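Long-range contacts in water stress and hypersensitive response domain-containing protein (Archaeoglobus fulgidus DSM 4304, PDB 3BUT), which is of unknown function but, as a beta-sandwich member of the late embryogenesis abundant LEA_2 family, may bind lipid: residues T18-A24 with L69-L75; V36-Y41 with D52-P58; W83-H87 with F122-L126. The protein carries 4 engineered substitutions. All blocks are in the same frame, centred on the assembly; numbering follows the deposited sequence. Where two conformers were deposited one is given.

Interaction 1 of 3, residues T18-A24 with L69-L75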
loop_
_atom_site.group_PDB
_atom_site.type_symbol
_atom_site.label_atom_id
_atom_site.label_comp_id
_atom_site.label_asym_id
_atom_site.label_seq_id
_atom_site.Cartn_x
_atom_site.Cartn_y
_atom_site.Cartn_z
ATOM N N THR A 18 1.644 -10.359 -5.460
ATOM C CA THR A 18 2.933 -9.668 -5.378
ATOM C C THR A 18 4.004 -10.673 -4.963
ATOM O O THR A 18 3.828 -11.391 -3.982
ATOM C CB THR A 18 2.878 -8.506 -4.344
ATOM O OG1 THR A 18 1.827 -7.595 -4.689
ATOM C CG2 THR A 18 4.205 -7.748 -4.267
ATOM N N GLU A 19 5.109 -10.720 -5.705
ATOM C CA GLU A 19 6.212 -11.630 -5.395
ATOM C C GLU A 19 7.446 -10.882 -4.911
ATOM O O GLU A 19 7.828 -9.860 -5.469
ATOM C CB GLU A 19 6.563 -12.485 -6.618
ATOM C CG GLU A 19 7.652 -13.540 -6.385
ATOM C CD GLU A 19 8.155 -14.159 -7.677
ATOM O OE1 GLU A 19 7.703 -13.741 -8.762
ATOM O OE2 GLU A 19 9.010 -15.063 -7.610
ATOM N N ILE A 20 8.043 -11.401 -3.849
ATOM C CA ILE A 20 9.346 -10.959 -3.397
ATOM C C ILE A 20 10.273 -12.149 -3.602
ATOM O O ILE A 20 9.902 -13.279 -3.294
ATOM C CB ILE A 20 9.314 -10.514 -1.918
ATOM C CG1 ILE A 20 8.325 -9.355 -1.740
ATOM C CG2 ILE A 20 10.706 -10.096 -1.445
ATOM C CD1 ILE A 20 7.937 -9.063 -0.291
ATOM N N VAL A 21 11.458 -11.897 -4.153
ATOM C CA VAL A 21 12.432 -12.950 -4.394
ATOM C C VAL A 21 13.640 -12.728 -3.500
ATOM O O VAL A 21 14.278 -11.680 -3.562
ATOM C CB VAL A 21 12.886 -13.000 -5.879
ATOM C CG1 VAL A 21 13.806 -14.194 -6.126
ATOM C CG2 VAL A 21 11.695 -13.066 -6.813
ATOM N N ALA A 22 13.933 -13.718 -2.660
ATOM C CA ALA A 22 15.138 -13.719 -1.848
ATOM C C ALA A 22 16.160 -14.632 -2.511
ATOM O O ALA A 22 15.819 -15.734 -2.932
ATOM C CB ALA A 22 14.826 -14.196 -0.435
ATOM N N LEU A 23 17.398 -14.157 -2.628
ATOM C CA LEU A 23 18.486 -14.959 -3.180
ATOM C C LEU A 23 19.562 -15.189 -2.132
ATOM O O LEU A 23 20.296 -14.266 -1.777
ATOM C CB LEU A 23 19.102 -14.305 -4.419
ATOM C CG LEU A 23 18.247 -14.082 -5.669
ATOM C CD1 LEU A 23 19.127 -13.590 -6.799
ATOM C CD2 LEU A 23 17.496 -15.339 -6.084
ATOM N N ALA A 24 19.651 -16.423 -1.644
ATOM C CA ALA A 24 20.607 -16.785 -0.601
ATOM C C ALA A 24 21.777 -17.589 -1.152
ATOM O O ALA A 24 21.587 -18.670 -1.705
ATOM C CB ALA A 24 19.909 -17.564 0.509
ATOM N N LEU A 69 20.480 -20.002 -3.731
ATOM C CA LEU A 69 19.122 -20.512 -3.580
ATOM C C LEU A 69 18.108 -19.388 -3.754
ATOM O O LEU A 69 18.334 -18.280 -3.280
ATOM C CB LEU A 69 18.924 -21.132 -2.196
ATOM C CG LEU A 69 19.880 -22.178 -1.619
ATOM C CD1 LEU A 69 19.320 -22.678 -0.302
ATOM C CD2 LEU A 69 20.124 -23.330 -2.572
ATOM N N LYS A 70 16.990 -19.708 -4.407
ATOM C CA LYS A 70 15.923 -18.744 -4.688
ATOM C C LYS A 70 14.654 -19.088 -3.904
ATOM O O LYS A 70 14.129 -20.208 -3.994
ATOM C CB LYS A 70 15.635 -18.697 -6.200
ATOM C CG LYS A 70 14.334 -17.999 -6.609
ATOM C CD LYS A 70 13.990 -18.290 -8.069
ATOM C CE LYS A 70 12.479 -18.386 -8.295
ATOM N NZ LYS A 70 11.783 -17.063 -8.355
ATOM N N PHE A 71 14.174 -18.114 -3.139
ATOM C CA PHE A 71 12.946 -18.234 -2.369
ATOM C C PHE A 71 11.915 -17.234 -2.905
ATOM O O PHE A 71 12.123 -16.021 -2.869
ATOM C CB PHE A 71 13.220 -18.010 -0.874
ATOM C CG PHE A 71 14.259 -18.942 -0.298
ATOM C CD1 PHE A 71 13.915 -20.226 0.109
ATOM C CD2 PHE A 71 15.580 -18.533 -0.161
ATOM C CE1 PHE A 71 14.869 -21.097 0.632
ATOM C CE2 PHE A 71 16.539 -19.390 0.358
ATOM C CZ PHE A 71 16.182 -20.675 0.764
ATOM N N SER A 72 10.818 -17.762 -3.436
ATOM C CA SER A 72 9.750 -16.947 -3.978
ATOM C C SER A 72 8.678 -16.767 -2.919
ATOM O O SER A 72 8.003 -17.722 -2.541
ATOM C CB SER A 72 9.166 -17.613 -5.224
ATOM O OG SER A 72 8.089 -16.859 -5.747
ATOM N N LEU A 73 8.531 -15.539 -2.438
ATOM C CA LEU A 73 7.567 -15.235 -1.394
ATOM C C LEU A 73 6.408 -14.478 -2.004
ATOM O O LEU A 73 6.564 -13.328 -2.409
ATOM C CB LEU A 73 8.220 -14.402 -0.289
ATOM C CG LEU A 73 9.666 -14.720 0.113
ATOM C CD1 LEU A 73 10.211 -13.637 1.023
ATOM C CD2 LEU A 73 9.784 -16.080 0.776
ATOM N N ARG A 74 5.247 -15.125 -2.072
ATOM C CA ARG A 74 4.078 -14.537 -2.718
ATOM C C ARG A 74 3.046 -14.031 -1.719
ATOM O O ARG A 74 2.718 -14.710 -0.752
ATOM C CB ARG A 74 3.433 -15.525 -3.692
ATOM C CG ARG A 74 4.302 -15.868 -4.899
ATOM C CD ARG A 74 3.724 -17.041 -5.682
ATOM N NE ARG A 74 4.739 -17.705 -6.497
ATOM C CZ ARG A 74 5.549 -18.668 -6.062
ATOM N NH1 ARG A 74 6.442 -19.202 -6.886
ATOM N NH2 ARG A 74 5.481 -19.097 -4.805
ATOM N N LEU A 75 2.538 -12.830 -1.977
ATOM C CA LEU A 75 1.519 -12.214 -1.140
ATOM C C LEU A 75 0.196 -12.124 -1.882
ATOM O O LEU A 75 0.096 -11.452 -2.910
ATOM C CB LEU A 75 1.943 -10.810 -0.696
ATOM C CG LEU A 75 3.206 -10.610 0.135
ATOM C CD1 LEU A 75 4.384 -10.304 -0.753
ATOM C CD2 LEU A 75 2.976 -9.460 1.081
#

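Interaction 2 of 3, residues V36-Y41 with D52-P58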
loop_
_atom_site.group_PDB
_atom_site.type_symbol
_atom_site.label_atom_id
_atom_site.label_comp_id
_atom_site.label_asym_id
_atom_site.label_seq_id
_atom_site.Cartn_x
_atom_site.Cartn_y
_atom_site.Cartn_z
ATOM N N VAL A 36 17.858 -29.076 -0.307
ATOM C CA VAL A 36 16.769 -28.233 0.167
ATOM C C VAL A 36 15.560 -28.633 -0.663
ATOM O O VAL A 36 15.423 -28.205 -1.808
ATOM C CB VAL A 36 17.064 -26.716 -0.011
ATOM C CG1 VAL A 36 15.962 -25.878 0.626
ATOM C CG2 VAL A 36 18.408 -26.342 0.594
ATOM N N SER A 37 14.699 -29.474 -0.099
ATOM C CA SER A 37 13.549 -30.014 -0.840
ATOM C C SER A 37 12.443 -28.977 -1.066
ATOM O O SER A 37 11.635 -29.096 -1.986
ATOM C CB SER A 37 12.987 -31.239 -0.130
ATOM O OG SER A 37 12.624 -30.906 1.196
ATOM N N GLY A 38 12.421 -27.960 -0.215
ATOM C CA GLY A 38 11.455 -26.889 -0.319
ATOM C C GLY A 38 11.567 -25.993 0.885
ATOM O O GLY A 38 12.532 -26.077 1.636
ATOM N N TYR A 39 10.561 -25.138 1.066
ATOM C CA TYR A 39 10.549 -24.156 2.142
ATOM C C TYR A 39 9.137 -23.695 2.435
ATOM O O TYR A 39 8.303 -23.605 1.537
ATOM C CB TYR A 39 11.433 -22.948 1.792
ATOM C CG TYR A 39 11.076 -22.270 0.472
ATOM C CD1 TYR A 39 11.547 -22.770 -0.744
ATOM C CD2 TYR A 39 10.282 -21.123 0.446
ATOM C CE1 TYR A 39 11.218 -22.161 -1.951
ATOM C CE2 TYR A 39 9.951 -20.503 -0.757
ATOM C CZ TYR A 39 10.429 -21.021 -1.947
ATOM O OH TYR A 39 10.102 -20.420 -3.143
ATOM N N HIS A 40 8.883 -23.409 3.704
ATOM C CA HIS A 40 7.673 -22.721 4.118
ATOM C C HIS A 40 8.006 -21.255 4.364
ATOM O O HIS A 40 9.081 -20.931 4.882
ATOM C CB HIS A 40 7.090 -23.357 5.378
ATOM C CG HIS A 40 5.735 -22.832 5.743
ATOM N ND1 HIS A 40 4.568 -23.479 5.393
ATOM C CD2 HIS A 40 5.361 -21.718 6.414
ATOM C CE1 HIS A 40 3.534 -22.786 5.836
ATOM N NE2 HIS A 40 3.987 -21.711 6.455
ATOM N N TYR A 41 7.095 -20.365 3.984
ATOM C CA TYR A 41 7.286 -18.945 4.262
ATOM C C TYR A 41 6.063 -18.299 4.860
ATOM O O TYR A 41 4.939 -18.708 4.579
ATOM C CB TYR A 41 7.749 -18.182 3.015
ATOM C CG TYR A 41 6.758 -18.165 1.883
ATOM C CD1 TYR A 41 6.704 -19.207 0.964
ATOM C CD2 TYR A 41 5.876 -17.099 1.721
ATOM C CE1 TYR A 41 5.793 -19.196 -0.075
ATOM C CE2 TYR A 41 4.963 -17.080 0.684
ATOM C CZ TYR A 41 4.928 -18.128 -0.210
ATOM O OH TYR A 41 4.018 -18.111 -1.242
ATOM N N ASP A 52 1.507 -16.933 3.627
ATOM C CA ASP A 52 1.674 -18.193 4.336
ATOM C C ASP A 52 1.646 -19.307 3.300
ATOM O O ASP A 52 0.574 -19.741 2.873
ATOM C CB ASP A 52 0.531 -18.376 5.345
ATOM C CG ASP A 52 0.628 -19.670 6.127
ATOM O OD1 ASP A 52 1.735 -20.013 6.589
ATOM O OD2 ASP A 52 -0.415 -20.338 6.294
ATOM N N GLY A 53 2.818 -19.773 2.883
ATOM C CA GLY A 53 2.867 -20.774 1.827
ATOM C C GLY A 53 4.010 -21.758 1.896
ATOM O O GLY A 53 4.997 -21.533 2.595
ATOM N N TYR A 54 3.855 -22.860 1.165
ATOM C CA TYR A 54 4.918 -23.840 0.974
ATOM C C TYR A 54 5.198 -24.049 -0.509
ATOM O O TYR A 54 4.280 -24.290 -1.290
ATOM C CB TYR A 54 4.558 -25.192 1.609
ATOM C CG TYR A 54 5.753 -26.112 1.735
ATOM C CD1 TYR A 54 6.561 -26.077 2.872
ATOM C CD2 TYR A 54 6.090 -27.006 0.712
ATOM C CE1 TYR A 54 7.669 -26.907 2.992
ATOM C CE2 TYR A 54 7.206 -27.834 0.818
ATOM C CZ TYR A 54 7.988 -27.779 1.962
ATOM O OH TYR A 54 9.079 -28.607 2.092
ATOM N N GLU A 55 6.472 -23.971 -0.900
ATOM C CA GLU A 55 6.971 -24.221 -2.269
ATOM C C GLU A 55 7.762 -25.533 -2.333
ATOM O O GLU A 55 8.650 -25.781 -1.585
ATOM C CB GLU A 55 7.844 -23.075 -2.817
ATOM C CG GLU A 55 7.401 -22.373 -4.096
ATOM C CD GLU A 55 8.242 -22.710 -5.346
ATOM O OE1 GLU A 55 8.017 -23.774 -5.931
ATOM O OE2 GLU A 55 9.105 -21.924 -5.798
ATOM N N ASN A 56 7.398 -26.392 -3.260
ATOM C CA ASN A 56 8.121 -27.641 -3.428
ATOM C C ASN A 56 9.083 -27.564 -4.619
ATOM O O ASN A 56 8.698 -27.837 -5.757
ATOM C CB ASN A 56 7.123 -28.800 -3.572
ATOM C CG ASN A 56 7.797 -30.156 -3.686
ATOM O OD1 ASN A 56 7.329 -31.022 -4.427
ATOM N ND2 ASN A 56 8.889 -30.352 -2.955
ATOM N N SER A 57 10.328 -27.171 -4.350
ATOM C CA SER A 57 11.353 -27.073 -5.394
ATOM C C SER A 57 12.709 -27.566 -4.888
ATOM O O SER A 57 13.472 -26.796 -4.295
ATOM C CB SER A 57 11.450 -25.638 -5.932
ATOM O OG SER A 57 12.096 -24.778 -5.008
ATOM N N PRO A 58 13.011 -28.857 -5.108
ATOM C CA PRO A 58 14.224 -29.447 -4.545
ATOM C C PRO A 58 15.504 -28.997 -5.250
ATOM O O PRO A 58 15.547 -28.948 -6.477
ATOM C CB PRO A 58 13.990 -30.958 -4.692
ATOM C CG PRO A 58 12.552 -31.109 -5.143
ATOM C CD PRO A 58 12.238 -29.851 -5.871
HETATM O O HOH W 1 9.500 -30.033 -0.152
HETATM O O HOH W 2 11.512 -21.313 -5.804
#

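Interaction 3 of 3, residues W83-H87 with F122-L126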
loop_
_atom_site.group_PDB
_atom_site.type_symbol
_atom_site.label_atom_id
_atom_site.label_comp_id
_atom_site.label_asym_id
_atom_site.label_seq_id
_atom_site.Cartn_x
_atom_site.Cartn_y
_atom_site.Cartn_z
ATOM N N TRP A 83 -4.452 -5.499 5.991
ATOM C CA TRP A 83 -3.292 -4.923 6.665
ATOM C C TRP A 83 -3.435 -3.411 6.690
ATOM O O TRP A 83 -3.120 -2.768 7.688
ATOM C CB TRP A 83 -1.972 -5.320 5.976
ATOM C CG TRP A 83 -0.903 -4.257 6.113
ATOM C CD1 TRP A 83 -0.155 -3.990 7.221
ATOM C CD2 TRP A 83 -0.513 -3.291 5.126
ATOM N NE1 TRP A 83 0.688 -2.936 6.981
ATOM C CE2 TRP A 83 0.488 -2.485 5.706
ATOM C CE3 TRP A 83 -0.911 -3.033 3.807
ATOM C CZ2 TRP A 83 1.102 -1.439 5.016
ATOM C CZ3 TRP A 83 -0.299 -1.997 3.120
ATOM C CH2 TRP A 83 0.701 -1.214 3.726
ATOM N N TRP A 84 -3.914 -2.855 5.580
ATOM C CA TRP A 84 -4.009 -1.414 5.408
ATOM C C TRP A 84 -4.706 -0.700 6.566
ATOM O O TRP A 84 -4.250 0.357 7.010
ATOM C CB TRP A 84 -4.657 -1.063 4.063
ATOM C CG TRP A 84 -4.786 0.413 3.871
ATOM C CD1 TRP A 84 -5.941 1.130 3.830
ATOM C CD2 TRP A 84 -3.715 1.363 3.744
ATOM N NE1 TRP A 84 -5.662 2.467 3.668
ATOM C CE2 TRP A 84 -4.304 2.636 3.613
ATOM C CE3 TRP A 84 -2.316 1.258 3.715
ATOM C CZ2 TRP A 84 -3.544 3.798 3.457
ATOM C CZ3 TRP A 84 -1.563 2.413 3.562
ATOM C CH2 TRP A 84 -2.180 3.664 3.437
ATOM N N VAL A 85 -5.784 -1.303 7.066
ATOM C CA VAL A 85 -6.488 -0.834 8.261
ATOM C C VAL A 85 -5.526 -0.617 9.432
ATOM O O VAL A 85 -5.531 0.446 10.055
ATOM C CB VAL A 85 -7.585 -1.847 8.700
ATOM C CG1 VAL A 85 -8.408 -1.297 9.865
ATOM C CG2 VAL A 85 -8.493 -2.212 7.527
ATOM N N THR A 86 -4.695 -1.625 9.690
ATOM C CA THR A 86 -3.772 -1.642 10.828
ATOM C C THR A 86 -2.635 -0.644 10.666
ATOM O O THR A 86 -2.143 -0.092 11.654
ATOM C CB THR A 86 -3.169 -3.053 11.067
ATOM O OG1 THR A 86 -2.238 -3.375 10.026
ATOM C CG2 THR A 86 -4.241 -4.110 11.089
ATOM N N HIS A 87 -2.218 -0.432 9.420
ATOM C CA HIS A 87 -1.133 0.488 9.108
ATOM C C HIS A 87 -1.496 1.896 9.538
ATOM O O HIS A 87 -0.796 2.486 10.349
ATOM C CB HIS A 87 -0.773 0.456 7.619
ATOM C CG HIS A 87 0.280 1.447 7.235
ATOM N ND1 HIS A 87 1.614 1.272 7.540
ATOM C CD2 HIS A 87 0.199 2.627 6.578
ATOM C CE1 HIS A 87 2.308 2.295 7.079
ATOM N NE2 HIS A 87 1.473 3.134 6.492
ATOM N N PHE A 122 8.310 0.107 8.675
ATOM C CA PHE A 122 8.202 1.257 7.793
ATOM C C PHE A 122 7.048 2.174 8.149
ATOM O O PHE A 122 5.997 1.739 8.628
ATOM C CB PHE A 122 8.202 0.857 6.305
ATOM C CG PHE A 122 6.870 0.395 5.778
ATOM C CD1 PHE A 122 6.070 1.255 5.025
ATOM C CD2 PHE A 122 6.437 -0.907 5.989
ATOM C CE1 PHE A 122 4.848 0.836 4.518
ATOM C CE2 PHE A 122 5.216 -1.336 5.479
ATOM C CZ PHE A 122 4.423 -0.461 4.744
ATOM N N THR A 123 7.287 3.458 7.925
ATOM C CA THR A 123 6.294 4.481 8.131
ATOM C C THR A 123 5.967 5.135 6.798
ATOM O O THR A 123 6.809 5.195 5.905
ATOM C CB THR A 123 6.787 5.563 9.112
ATOM O OG1 THR A 123 7.952 6.203 8.576
ATOM C CG2 THR A 123 7.118 4.957 10.473
ATOM N N THR A 124 4.728 5.593 6.659
ATOM C CA THR A 124 4.360 6.480 5.563
ATOM C C THR A 124 3.847 7.791 6.162
ATOM O O THR A 124 3.496 7.842 7.344
ATOM C CB THR A 124 3.309 5.851 4.609
ATOM O OG1 THR A 124 2.113 5.554 5.333
ATOM C CG2 THR A 124 3.838 4.580 3.965
ATOM N N LYS A 125 3.853 8.855 5.360
ATOM C CA LYS A 125 3.311 10.153 5.750
ATOM C C LYS A 125 2.580 10.709 4.534
ATOM O O LYS A 125 3.071 11.610 3.850
ATOM C CB LYS A 125 4.430 11.099 6.204
ATOM C CG LYS A 125 4.978 10.813 7.599
ATOM C CD LYS A 125 6.502 10.819 7.613
ATOM C CE LYS A 125 7.043 10.125 8.855
ATOM N NZ LYS A 125 8.527 10.025 8.834
ATOM N N LEU A 126 1.401 10.150 4.273
ATOM C CA LEU A 126 0.676 10.394 3.026
ATOM C C LEU A 126 -0.125 11.690 2.993
ATOM O O LEU A 126 -0.228 12.329 1.943
ATOM C CB LEU A 126 -0.233 9.207 2.700
ATOM C CG LEU A 126 0.448 7.850 2.525
ATOM C CD1 LEU A 126 -0.593 6.771 2.342
ATOM C CD2 LEU A 126 1.413 7.863 1.355
#

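Interaction 1 of 3, residues T18-A24 with L69-L75
Glu-19 reaches over to Ser-72 on strand 66-76, diagonally, since its register partner is Arg-74. From CB the chain runs with CG anti to the backbone N (chi1 -176°) and stays extended, slanting over the neighbouring strand. CG passes the Ser-72 hydroxyl at 3.4 Å (CG to OG). Beyond CD the two carboxylate oxygens part: OE1 is hydrogen-bonded to the backbone N of Val-12, while OE2 accepts from Ser-72 OG at 2.7 Å. That hydroxyl comes from above the carboxylate plane, 46° out of it. In the conformer described, Lys-70 NZ lies 3.5 Å from Glu-19 OE2, a long salt bridge that is doubtful because the lysine has a second placement.

These groups decorate one face of an antiparallel sheet of the LEA_2 beta-sandwich, in which strand 17-27 is central, with 3-10 along its other edge. Register is regular from Thr-18 with Leu-75 to Ala-24 with Leu-69. The hydrogen-bonded pairs each exchange two backbone bonds, for example Leu-73 N to Ile-20 O at 2.8 Å, with a nearly straight N-H...O angle of 169°.

The other face is largely apolar, with Thr-18 at one end, and turns to strands 34-45 and 48-61. Ile-20 CD1 touches Leu-75 CD1 at 3.8 Å, and the Phe-71 ring takes Ala-24 CB at its edge, CE2 to CB 3.8 Å. Phe-71 also meets Tyr-39 edge-to-face, while Thr-18 packs on Trp-84 and Ile-20 on Leu-127 of the second subunit.

Interaction 2 of 3, residues V36-Y41 with D52-P58
Tyr-41 and Tyr-39 lay their rings over the backbone and side chain of strand 48-61, and this is the tight part of the contact. Gly-53 CA sits 4.1 Å from the Tyr-41 ring centroid and 22° off its normal, a CH-pi contact. Each tyrosine CG stands between its backbone N and carbonyl carbon (chi1 64° for Tyr-41), which swings the ring toward the partner strand. In the conformer described, Glu-55 CB packs over the Tyr-39 face at 3.9 Å from the ring centroid, and Tyr-39 OH is bonded to the backbone N of Ser-72. Backbone bonds run alongside: Tyr-41 N to Gly-53 O, 2.8 Å, is returned by Gly-53 N to Tyr-41 O.

On the opposite face the contact is more open to solvent. His-40 NE2 donates to Asp-52 OD1 at 2.8 Å, on the syn side but 30° out of the carboxylate plane, while Gly-53 O lies over one face of the imidazole. The exposed Tyr-54 ring takes Tyr-39 O over its face, with CD1 to that oxygen 3.3 Å, and its OH is bonded to Thr-103 OG1. Toward Pro-58 the pairing slackens: Tyr-39 N to Glu-55 O is a weak bond, as is Asn-56 ND2 to Ser-37 O at 3.2 Å. A water also joins Tyr-54 OH to Ser-37 O and Asn-56 ND2, its last two bonds weak. Antiparallel register with adjoining strands in sequence makes this a beta hairpin, 34-45 with 48-61, at one edge of the four-stranded sheet of the LEA_2 beta-sandwich.

Interaction 3 of 3, residues W83-H87 with F122-L126
A short helix, 83-89, meets the end of the edge strand 111-123 and the tail that follows it. His-87 NE2 donates to Thr-124 OG1 at 2.8 Å; the bond is nearly straight (N-H...O 177°), and the oxygen lies in the imidazole plane. The imidazole is gripped at both nitrogens, since ND1 is bonded to Thr-94 OG1, and this fixes its rotation. Thr-124 OG1 in turn bonds to Glu-92 OE1.

The helix belongs to the connection between strands 66-76 and 93-105, so the contact joins the link between the two sheets of the beta-sandwich to the end of strand 111-123, far from the chain centre. There Trp-83 CZ2 touches Phe-122 CZ at 3.5 Å, the two side chains approaching from opposite directions, and Trp-83 NE1 is also held by Thr-94 OG1. The His-87 and Phe-122 planes are only 21° apart, but with centroids separated by 5.3 Å they are so displaced that little of one ring lies over the other. With CG anti to its backbone N, Trp-84 brings the rim of its indole to Leu-126, CH2 to CD1 3.7 Å. Leu-126 also packs on Phe-122 of the second subunit.

How the interactions relate
Interactions 1 and 2 each pair neighbouring strands, one in each sheet of the sandwich, and interaction 2 is nested along the chain within the loop that interaction 1 closes. Their centres lie 11 Å apart and they touch through tyrosine hydroxyls facing strand 66-76. Both are partly buried and rest on backbone pairing, but interaction 1 turns inward a largely apolar face, mostly aliphatic but with Phe-71, whereas interaction 2 adds tyrosine rings and a His-carboxylate bond. Interaction 3 is a surface contact about 21 Å from the chain centre, built from side chains alone. It reaches the same four-stranded sheet as interaction 2, on the opposite side of that centre. Interactions 1 and 3 both reach the second subunit; interaction 2 does not.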